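Local atomic coordinates of P35 antigen (Borrelia burgdorferi, PDB entry 4ALY), a protein that probably acts at the bacterial outer surface as a lipoprotein critical for infection by the Lyme disease spirochaete after a tick bite. Residues Phe103-Glu108 and Gly144-Leu149; Ala107-Lys112 and Lys155-Ser160; Thr137-Asn142 and Lys219-Thr224; Gly164-Thr169 and Asp246-Lys251. All coordinates share one frame; numbering follows the deposited sequence.

Contact 1 of 4, residues Phe103-Glu108 and Gly144-Leu149; sequences FGMRAE and GKIFNL
F103 and M105 close on I146 from one side of helix 143-157, and this is the dense half of the contact. F103 points its CB toward the helix and meets the branch methyl I146 CG2 at 3.9 Å; its ring turns on to pack edge-to-face with Y136. The same methyl receives the bent thioether of M105, whose SD lies 4.2 Å from I146 CG2. I146 is placed for both by its first torsion, which sets CG2 opposite the backbone N (CG1 lies at chi1 -67°). I146 and M105 are buried, and L139 packs on I146 from the loop before the helix. Further round helix 143-157, the contact thins out toward solvent. F147 is exposed; its ring swings beside the backbone of 103-104, with CD1 3.4 Å from F103 O and CE1 4.2 Å from G104 CA, an approach that is oblique to the ring. G104 has positive phi and presents bare main chain here. A water lies between the two backbone carbonyls, 2.7 Å from F103 O; its link to F147 O is too short to be relied on in detail. Because no hydrogen bond joins the segments directly, the chemistry implies that apolar contact holds the inner side, while water probably mediates the meeting of the two carbonyls beside the exposed phenylalanine.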
# COMPACT_ATOMS: atom_id res chain seq x y z
N PHE A 103 14.14 2.68 8.93
CA PHE A 103 13.30 2.08 9.95
C PHE A 103 13.70 0.65 10.19
O PHE A 103 12.85 -0.23 10.50
CB PHE A 103 11.81 2.22 9.63
CG PHE A 103 11.32 3.64 9.78
CD1 PHE A 103 11.36 4.25 11.02
CD2 PHE A 103 10.81 4.34 8.72
CE1 PHE A 103 10.93 5.55 11.20
CE2 PHE A 103 10.36 5.67 8.89
CZ PHE A 103 10.44 6.28 10.14
N GLY A 104 15.03 0.44 10.16
CA GLY A 104 15.59 -0.88 10.50
C GLY A 104 15.58 -1.82 9.29
O GLY A 104 16.21 -2.87 9.31
N MET A 105 14.89 -1.42 8.23
CA MET A 105 14.66 -2.32 7.15
C MET A 105 15.76 -2.33 6.08
O MET A 105 15.78 -3.18 5.21
CB MET A 105 13.32 -1.98 6.52
CG MET A 105 12.17 -2.50 7.34
SD MET A 105 10.56 -1.95 6.68
CE MET A 105 10.31 -3.46 5.82
N ARG A 106 16.66 -1.39 6.13
CA ARG A 106 17.57 -1.28 5.03
C ARG A 106 18.63 -2.40 4.97
O ARG A 106 18.88 -2.91 3.88
CB ARG A 106 18.24 0.06 5.06
CG ARG A 106 19.50 0.06 4.25
CD ARG A 106 20.27 1.32 4.55
NE ARG A 106 20.79 1.88 3.34
CZ ARG A 106 20.83 3.19 3.07
NH1 ARG A 106 20.41 4.12 3.95
NH2 ARG A 106 21.29 3.54 1.87
N ALA A 107 19.23 -2.79 6.10
CA ALA A 107 20.40 -3.72 6.05
C ALA A 107 20.06 -5.07 5.44
O ALA A 107 20.90 -5.61 4.74
CB ALA A 107 21.04 -3.93 7.45
N GLU A 108 18.84 -5.61 5.70
CA GLU A 108 18.46 -6.97 5.29
C GLU A 108 17.36 -7.08 4.30
O GLU A 108 17.08 -8.21 3.81
CB GLU A 108 17.96 -7.82 6.44
CG GLU A 108 18.70 -7.68 7.75
CD GLU A 108 20.08 -8.23 7.70
OE1 GLU A 108 20.52 -8.69 6.61
OE2 GLU A 108 20.71 -8.20 8.77
N GLY A 144 6.35 2.56 14.70
CA GLY A 144 6.62 1.45 15.61
C GLY A 144 6.32 0.08 14.98
O GLY A 144 7.07 -0.88 15.10
N LYS A 145 5.15 0.03 14.37
CA LYS A 145 4.63 -1.07 13.63
C LYS A 145 5.56 -1.33 12.39
O LYS A 145 5.99 -2.47 12.14
CB LYS A 145 3.25 -0.65 13.21
CG LYS A 145 2.48 -1.62 12.35
CD LYS A 145 1.00 -1.49 12.74
CE LYS A 145 0.82 -1.38 14.28
NZ LYS A 145 -0.58 -0.96 14.64
N ILE A 146 5.93 -0.26 11.69
CA ILE A 146 6.86 -0.39 10.59
C ILE A 146 8.17 -1.02 11.03
O ILE A 146 8.70 -1.87 10.33
CB ILE A 146 7.12 0.95 9.93
CG1 ILE A 146 5.81 1.40 9.24
CG2 ILE A 146 8.25 0.83 8.89
CD1 ILE A 146 5.84 2.87 8.96
N PHE A 147 8.66 -0.64 12.20
CA PHE A 147 9.92 -1.09 12.67
C PHE A 147 9.81 -2.55 13.09
O PHE A 147 10.74 -3.32 12.82
CB PHE A 147 10.44 -0.21 13.83
CG PHE A 147 11.68 -0.75 14.47
CD1 PHE A 147 12.90 -0.61 13.83
CD2 PHE A 147 11.60 -1.54 15.64
CE1 PHE A 147 14.05 -1.16 14.41
CE2 PHE A 147 12.71 -2.08 16.22
CZ PHE A 147 13.95 -1.91 15.60
N ASN A 148 8.71 -2.91 13.80
CA ASN A 148 8.48 -4.29 14.32
C ASN A 148 8.24 -5.31 13.18
O ASN A 148 8.86 -6.38 13.18
CB ASN A 148 7.38 -4.33 15.41
CG ASN A 148 7.80 -3.59 16.71
OD1 ASN A 148 8.87 -3.87 17.29
ND2 ASN A 148 7.00 -2.61 17.13
N LEU A 149 7.37 -4.97 12.22
CA LEU A 149 7.19 -5.70 10.95
C LEU A 149 8.55 -5.97 10.33
O LEU A 149 8.89 -7.16 10.10
CB LEU A 149 6.36 -4.93 9.93
CG LEU A 149 5.93 -5.72 8.62
CD1 LEU A 149 5.24 -7.09 8.96
CD2 LEU A 149 5.02 -4.91 7.68
O HOH W 1 12.65 -2.85 11.20

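Contact 2 of 4, residues Ala107-Lys112 and Lys155-Ser160; sequences AEIFSK and KLSQDS
S157, E108 and Q158 carry this contact between the end of helix 143-157 and the short helix 106-110. S157 has its OG set opposite its own backbone N (chi1 -176°), a rotamer that carries the hydroxyl across to the carbonyl of E108. There S157 OG donates a hydrogen bond to E108 O, arriving in the carbonyl plane with a C=O...OG angle of 146°; its apparent length of 2.5 Å is doubtfully short. The buried S157 also presents its CB to I109, whose CG1 lies 4.0 Å from S157 CB; beyond, I109 continues onto V166 and L170 of helix 163-189. E108 contributes its side chain as well as its carbonyl. The chain folds at chi2 and brings its carboxylate slantwise across the extended Q158, the carboxylate and amide planes being 32° apart. The methylene Q158 CG lies 3.6 Å from E108 OE1, while Q158 NE2 stands 3.4 Å from E108 OE2 at an angle too poor for a hydrogen bond. Q158 is exposed and lies at the outer margin, whereas S157 and I109 are buried. Chemically, then, the two helices are joined by one hydroxyl-to-carbonyl bond in the carbonyl plane with an apolar flank beside it, and the carboxylate and amide outside add van der Waals contact rather than a directed polar link.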
# COMPACT_ATOMS: atom_id res chain seq x y z
N ALA A 107 19.23 -2.79 6.10
CA ALA A 107 20.40 -3.72 6.05
C ALA A 107 20.06 -5.07 5.44
O ALA A 107 20.90 -5.61 4.74
CB ALA A 107 21.04 -3.93 7.45
N GLU A 108 18.84 -5.61 5.70
CA GLU A 108 18.46 -6.97 5.29
C GLU A 108 17.36 -7.08 4.30
O GLU A 108 17.08 -8.21 3.81
CB GLU A 108 17.96 -7.82 6.44
CG GLU A 108 18.70 -7.68 7.75
CD GLU A 108 20.08 -8.23 7.70
OE1 GLU A 108 20.52 -8.69 6.61
OE2 GLU A 108 20.71 -8.20 8.77
N ILE A 109 16.65 -5.98 4.05
CA ILE A 109 15.55 -6.02 3.10
C ILE A 109 15.86 -5.03 2.00
O ILE A 109 16.22 -5.44 0.89
CB ILE A 109 14.20 -5.73 3.79
CG1 ILE A 109 14.10 -6.49 5.11
CG2 ILE A 109 12.99 -6.03 2.87
CD1 ILE A 109 12.83 -6.25 5.91
N PHE A 110 15.75 -3.72 2.27
CA PHE A 110 15.67 -2.80 1.13
C PHE A 110 16.95 -2.88 0.31
O PHE A 110 16.99 -2.76 -0.92
CB PHE A 110 15.38 -1.38 1.56
CG PHE A 110 14.05 -1.19 2.25
CD1 PHE A 110 12.97 -2.01 2.00
CD2 PHE A 110 13.87 -0.10 3.11
CE1 PHE A 110 11.73 -1.79 2.60
CE2 PHE A 110 12.62 0.17 3.69
CZ PHE A 110 11.55 -0.68 3.45
N SER A 111 18.04 -3.14 1.00
CA SER A 111 19.29 -3.20 0.20
C SER A 111 19.52 -4.59 -0.44
O SER A 111 20.56 -4.77 -1.01
CB SER A 111 20.51 -2.73 1.00
OG SER A 111 20.84 -3.70 1.95
N LYS A 112 18.58 -5.52 -0.33
CA LYS A 112 18.67 -6.85 -0.98
C LYS A 112 17.58 -7.12 -2.01
O LYS A 112 17.63 -8.15 -2.68
CB LYS A 112 18.52 -8.02 0.00
CG LYS A 112 19.25 -7.91 1.34
CD LYS A 112 20.72 -8.18 1.13
CE LYS A 112 21.35 -8.67 2.43
NZ LYS A 112 22.78 -8.49 2.05
N LYS A 155 14.14 -11.32 9.18
CA LYS A 155 14.59 -12.66 9.53
C LYS A 155 14.40 -13.54 8.30
O LYS A 155 15.27 -14.34 7.99
CB LYS A 155 13.89 -13.20 10.75
CG LYS A 155 14.33 -12.52 12.04
CD LYS A 155 13.89 -13.35 13.23
CE LYS A 155 14.85 -13.16 14.39
NZ LYS A 155 14.15 -13.60 15.61
N LEU A 156 13.28 -13.33 7.57
CA LEU A 156 12.99 -14.03 6.33
C LEU A 156 13.86 -13.55 5.17
O LEU A 156 14.31 -14.35 4.36
CB LEU A 156 11.54 -13.82 5.93
CG LEU A 156 10.45 -14.52 6.72
CD1 LEU A 156 9.05 -14.01 6.34
CD2 LEU A 156 10.61 -16.06 6.58
N SER A 157 14.06 -12.25 5.05
CA SER A 157 14.82 -11.74 3.92
C SER A 157 16.31 -12.21 3.96
O SER A 157 17.00 -12.32 2.93
CB SER A 157 14.68 -10.22 3.87
OG SER A 157 15.33 -9.64 2.73
N GLN A 158 16.81 -12.53 5.16
CA GLN A 158 18.14 -13.14 5.32
C GLN A 158 18.29 -14.54 4.64
O GLN A 158 19.39 -15.12 4.57
CB GLN A 158 18.49 -13.18 6.82
CG GLN A 158 18.83 -11.80 7.38
CD GLN A 158 19.23 -11.80 8.84
OE1 GLN A 158 18.39 -11.91 9.73
NE2 GLN A 158 20.49 -11.62 9.09
N ASP A 159 17.17 -15.08 4.17
CA ASP A 159 17.18 -16.35 3.51
C ASP A 159 16.65 -16.11 2.11
O ASP A 159 15.49 -15.74 1.93
CB ASP A 159 16.28 -17.33 4.28
CG ASP A 159 16.33 -18.79 3.74
OD1 ASP A 159 16.49 -19.03 2.54
OD2 ASP A 159 16.14 -19.73 4.52
N SER A 160 17.51 -16.35 1.12
CA SER A 160 17.19 -16.09 -0.30
C SER A 160 16.05 -16.89 -0.79
O SER A 160 15.46 -16.46 -1.78
CB SER A 160 18.34 -16.48 -1.25
OG SER A 160 19.58 -16.42 -0.57

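Contact 3 of 4, residues Thr137-Asn142 and Lys219-Thr224; sequences TSLNFN and KWLKDT. With SO4 (sulfate ion), chain D.
An indole N-H of one helix gripping a serine at the end of another is the unusual feature here: W220 NE1 donates to S138 OG at 3.0 Å, with an N-H...O angle of 144°. The serine belongs to a Schellman motif that ends helix 129-137: N140, with positive phi, is the C-prime residue, its N bonds back to T137 O, and F141 N bonds to Y136 O. With chi1 83°, S138 OG is turned between its backbone N and carbonyl carbon, and there it also bonds to L135 O, which probably helps to hold the hydroxyl toward the indole. The acceptor is nevertheless tilted 27° out of the ring plane. W220 itself is buried, packed also against T169 and R173 of helix 163-189. Beside it, L139 reaches its CD2 obliquely into the angle between W220 and T224, coming within 3.7 Å of T224 CG2. T224 OG1 donates to W220 O within the helix and lies 4.2 Å above the centre of one indole face. From the next position on helix 200-233, L221 supplies CD2 to the loop backbone, 3.7 Å from L139 CA. L149 of helix 143-157 closes over L139, making the loop part of the helical core. At the solvent side N140 crosses L221 at about a right angle, N140 ND2 lying 3.5 Å from L221 CD1. A sulfate ion, probably from the crystallisation liquor, receives a weak hydrogen bond from N140 ND2 to its O3 at 3.0 Å.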
# COMPACT_ATOMS: atom_id res chain seq x y z
N THR A 137 3.45 4.97 4.57
CA THR A 137 2.10 5.45 4.60
C THR A 137 1.08 4.30 4.55
O THR A 137 0.02 4.42 5.19
CB THR A 137 1.88 6.42 3.43
OG1 THR A 137 2.81 7.49 3.57
CG2 THR A 137 0.52 7.01 3.41
N SER A 138 1.44 3.18 3.91
CA SER A 138 0.48 2.09 3.74
C SER A 138 0.24 1.43 5.06
O SER A 138 -0.70 0.64 5.24
CB SER A 138 0.95 1.09 2.66
OG SER A 138 1.86 0.12 3.17
N LEU A 139 1.13 1.71 5.98
CA LEU A 139 1.01 1.18 7.34
C LEU A 139 0.70 2.41 8.25
O LEU A 139 1.14 2.47 9.42
CB LEU A 139 2.35 0.46 7.74
CG LEU A 139 2.63 -0.93 7.12
CD1 LEU A 139 4.11 -1.44 7.05
CD2 LEU A 139 1.70 -1.93 7.80
N ASN A 140 0.05 3.43 7.66
CA ASN A 140 -0.33 4.64 8.42
C ASN A 140 0.83 5.41 9.07
O ASN A 140 0.65 6.16 10.00
CB ASN A 140 -1.40 4.30 9.50
CG ASN A 140 -2.75 3.93 8.88
OD1 ASN A 140 -3.03 4.20 7.73
ND2 ASN A 140 -3.57 3.30 9.65
N PHE A 141 2.04 5.18 8.58
CA PHE A 141 3.25 5.85 9.09
C PHE A 141 3.37 5.66 10.59
O PHE A 141 3.82 6.50 11.35
CB PHE A 141 3.39 7.34 8.67
CG PHE A 141 4.78 7.68 8.20
CD1 PHE A 141 5.79 7.90 9.12
CD2 PHE A 141 5.09 7.70 6.81
CE1 PHE A 141 7.07 8.16 8.68
CE2 PHE A 141 6.37 7.94 6.39
CZ PHE A 141 7.36 8.20 7.32
N ASN A 142 3.01 4.47 11.02
CA ASN A 142 3.20 4.14 12.38
C ASN A 142 4.55 3.58 12.49
O ASN A 142 4.73 2.36 12.30
CB ASN A 142 2.23 3.08 12.77
CG ASN A 142 2.40 2.69 14.19
OD1 ASN A 142 3.52 2.55 14.71
ND2 ASN A 142 1.30 2.52 14.84
N LYS A 219 -7.14 -4.58 5.57
CA LYS A 219 -6.82 -5.97 5.77
C LYS A 219 -5.30 -6.15 5.77
O LYS A 219 -4.77 -7.02 6.45
CB LYS A 219 -7.51 -6.81 4.69
CG LYS A 219 -7.51 -8.27 5.06
CD LYS A 219 -7.65 -9.12 3.82
CE LYS A 219 -7.62 -10.60 4.22
NZ LYS A 219 -7.62 -11.38 2.95
N TRP A 220 -4.59 -5.30 5.02
CA TRP A 220 -3.11 -5.21 5.07
C TRP A 220 -2.68 -4.76 6.43
O TRP A 220 -1.72 -5.28 6.99
CB TRP A 220 -2.63 -4.27 3.97
CG TRP A 220 -1.20 -3.77 4.04
CD1 TRP A 220 -0.78 -2.47 4.22
CD2 TRP A 220 0.05 -4.56 3.89
NE1 TRP A 220 0.59 -2.39 4.18
CE2 TRP A 220 1.14 -3.61 4.01
CE3 TRP A 220 0.35 -5.92 3.66
CZ2 TRP A 220 2.48 -4.01 3.90
CZ3 TRP A 220 1.70 -6.31 3.55
CH2 TRP A 220 2.74 -5.39 3.69
N LEU A 221 -3.41 -3.82 7.01
CA LEU A 221 -3.07 -3.35 8.36
C LEU A 221 -3.33 -4.44 9.36
O LEU A 221 -2.52 -4.65 10.28
CB LEU A 221 -3.84 -2.07 8.75
CG LEU A 221 -3.51 -0.74 8.01
CD1 LEU A 221 -4.62 0.30 8.16
CD2 LEU A 221 -2.19 -0.20 8.53
N LYS A 222 -4.46 -5.12 9.19
CA LYS A 222 -4.80 -6.26 10.07
C LYS A 222 -3.83 -7.49 9.97
O LYS A 222 -3.42 -8.11 10.99
CB LYS A 222 -6.27 -6.65 9.85
CG LYS A 222 -6.76 -7.82 10.71
CD LYS A 222 -6.85 -9.13 9.92
CE LYS A 222 -8.26 -9.74 10.02
NZ LYS A 222 -8.48 -10.58 11.24
N ASP A 223 -3.47 -7.87 8.75
CA ASP A 223 -2.57 -9.05 8.63
C ASP A 223 -1.20 -8.72 9.21
O ASP A 223 -0.52 -9.61 9.70
CB ASP A 223 -2.44 -9.59 7.19
CG ASP A 223 -3.74 -10.21 6.65
OD1 ASP A 223 -4.58 -10.67 7.44
OD2 ASP A 223 -3.93 -10.23 5.41
N THR A 224 -0.85 -7.44 9.26
CA THR A 224 0.48 -6.97 9.66
C THR A 224 0.56 -7.06 11.13
O THR A 224 1.55 -7.54 11.66
CB THR A 224 0.73 -5.47 9.37
OG1 THR A 224 0.55 -5.21 8.02
CG2 THR A 224 2.11 -5.18 9.60
S SO4 D . -2.55 3.80 13.47
O1 SO4 D . -1.30 4.59 13.60
O2 SO4 D . -2.26 2.37 13.13
O3 SO4 D . -3.40 4.43 12.43
O4 SO4 D . -3.29 3.89 14.76

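Contact 4 of 4, residues Gly164-Thr169 and Asp246-Lys251; sequences GLVKET and DTLRSK
L165 and L248 reach toward each other tip to tip, L165 CG standing 3.8 Å from L248 CD2. In both, CG stands opposite the backbone N (chi1 179° in L165), which carries the branches across the gap between the axes of 164-169 and 246-250, 10.9 Å apart at their closest and 33° from parallel. T169, one turn after L165, crosses L248 obliquely with OG1 3.9 Å from L248 CD2. Its hydroxyl is occupied by its own helix: L165 O accepts from T169 OG1 and from T169 N, which come in from opposite faces of the carbonyl plane. The polar hydroxyl can therefore lie against a leucine methyl with its proton already used. R249 takes the outer flank. Its chain bends at chi2 and chi3, turning the guanidinium so that one face lies against L165; L165 CD1 comes to 3.4 Å from R249 NH2, and L165 CD2 lies 4.0 Å above the guanidinium plane of R249, displaced from the centre. E168 meets the same group at its edge, E168 OE2 being 3.9 Å from R249 NH2 in a long salt bridge, with carboxylate and guanidinium planes 45° apart. Other partners lie outside: R249 NE bonds to N252 O, and R249 NH1 lies beside a sulfate ion, probably from the crystallisation liquor, at a distance too short to be trusted. Among its neighbours, helix 143-157 presses L153 and L156 onto L248, helix 254-275 lays F257 over L165, E168 and T169, and L227 of helix 200-233 touches T247.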
# COMPACT_ATOMS: atom_id res chain seq x y z
N GLY A 164 11.86 -13.52 -1.74
CA GLY A 164 10.88 -13.17 -2.79
C GLY A 164 9.54 -12.82 -2.18
O GLY A 164 8.92 -11.78 -2.52
N LEU A 165 9.10 -13.66 -1.23
CA LEU A 165 7.78 -13.43 -0.64
C LEU A 165 7.70 -12.09 0.17
O LEU A 165 6.66 -11.39 0.12
CB LEU A 165 7.41 -14.60 0.18
CG LEU A 165 6.07 -14.49 0.86
CD1 LEU A 165 4.93 -14.38 -0.16
CD2 LEU A 165 5.96 -15.77 1.69
N VAL A 166 8.83 -11.73 0.82
CA VAL A 166 9.02 -10.44 1.51
C VAL A 166 8.82 -9.24 0.63
O VAL A 166 7.98 -8.39 0.92
CB VAL A 166 10.37 -10.36 2.23
CG1 VAL A 166 10.62 -8.95 2.74
CG2 VAL A 166 10.40 -11.40 3.35
N LYS A 167 9.54 -9.21 -0.47
CA LYS A 167 9.39 -8.23 -1.51
C LYS A 167 7.91 -8.21 -2.00
O LYS A 167 7.23 -7.18 -1.87
CB LYS A 167 10.40 -8.57 -2.63
CG LYS A 167 10.44 -7.61 -3.78
CD LYS A 167 9.43 -8.02 -4.83
CE LYS A 167 9.36 -6.95 -5.91
NZ LYS A 167 8.02 -7.05 -6.57
N GLU A 168 7.39 -9.35 -2.48
CA GLU A 168 6.02 -9.45 -3.03
C GLU A 168 5.06 -8.78 -1.99
O GLU A 168 4.29 -7.86 -2.31
CB GLU A 168 5.69 -10.95 -3.19
CG GLU A 168 4.92 -11.55 -4.39
CD GLU A 168 5.27 -13.05 -4.63
OE1 GLU A 168 6.42 -13.34 -5.12
OE2 GLU A 168 4.43 -13.99 -4.35
N THR A 169 5.14 -9.24 -0.76
CA THR A 169 4.29 -8.74 0.31
C THR A 169 4.36 -7.20 0.48
O THR A 169 3.34 -6.55 0.59
CB THR A 169 4.70 -9.43 1.61
OG1 THR A 169 4.57 -10.87 1.44
CG2 THR A 169 3.91 -8.92 2.77
N ASP A 246 6.10 -19.96 6.52
CA ASP A 246 4.72 -20.45 6.37
C ASP A 246 3.69 -19.54 6.93
O ASP A 246 2.60 -19.43 6.36
CB ASP A 246 4.51 -21.82 6.99
CG ASP A 246 5.35 -22.89 6.32
OD1 ASP A 246 5.63 -22.75 5.08
OD2 ASP A 246 5.76 -23.82 7.05
N THR A 247 3.99 -18.89 8.04
CA THR A 247 2.98 -17.99 8.53
C THR A 247 2.76 -16.73 7.73
O THR A 247 1.61 -16.34 7.53
CB THR A 247 2.94 -17.85 10.05
OG1 THR A 247 2.78 -16.48 10.41
CG2 THR A 247 4.09 -18.47 10.67
N LEU A 248 3.81 -16.15 7.18
CA LEU A 248 3.65 -15.07 6.21
C LEU A 248 2.80 -15.48 4.98
O LEU A 248 1.90 -14.72 4.55
CB LEU A 248 5.04 -14.55 5.78
CG LEU A 248 5.04 -13.32 4.79
CD1 LEU A 248 4.19 -12.16 5.39
CD2 LEU A 248 6.41 -12.85 4.30
N ARG A 249 3.10 -16.65 4.39
CA ARG A 249 2.38 -17.30 3.27
C ARG A 249 0.89 -17.49 3.57
O ARG A 249 0.06 -17.26 2.73
CB ARG A 249 2.96 -18.70 3.08
CG ARG A 249 3.00 -19.34 1.69
CD ARG A 249 1.96 -18.85 0.72
NE ARG A 249 2.40 -17.92 -0.37
CZ ARG A 249 3.57 -17.89 -0.99
NH1 ARG A 249 4.53 -18.72 -0.66
NH2 ARG A 249 3.79 -17.03 -1.95
N SER A 250 0.53 -17.86 4.78
CA SER A 250 -0.88 -18.11 5.03
C SER A 250 -1.81 -16.91 4.77
O SER A 250 -2.99 -17.08 4.42
CB SER A 250 -1.08 -18.74 6.43
OG SER A 250 -0.56 -17.91 7.43
N LYS A 251 -1.26 -15.70 4.91
CA LYS A 251 -2.03 -14.46 4.70
C LYS A 251 -1.72 -13.88 3.33
O LYS A 251 -2.24 -12.82 2.96
CB LYS A 251 -1.68 -13.44 5.78
CG LYS A 251 -1.90 -13.97 7.19
CD LYS A 251 -0.70 -13.62 8.07
CE LYS A 251 -0.84 -14.13 9.51
NZ LYS A 251 -2.23 -14.06 10.06

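All four contacts fall within the Bbcrasp-1 domain of a chain with no strands, mostly helix. Contacts 1 and 2 start from the same piece of chain and join helix 106-110 and its approach to successive parts of helix 143-157, their centres 11 Å apart. Contact 3, the most central, about 8 Å from the middle of the chain, alternates with contact 1 along the sequence and touches it where L149 packs on L139 and T224. Contact 4 follows contacts 1 and 2 in sequence but abuts contact 2 through L156 and V166, and contact 3 through T169 and W220. Contacts 2 and 3, 20 Å apart, do not touch; contact 4 touches both, linking the helices into one bundle.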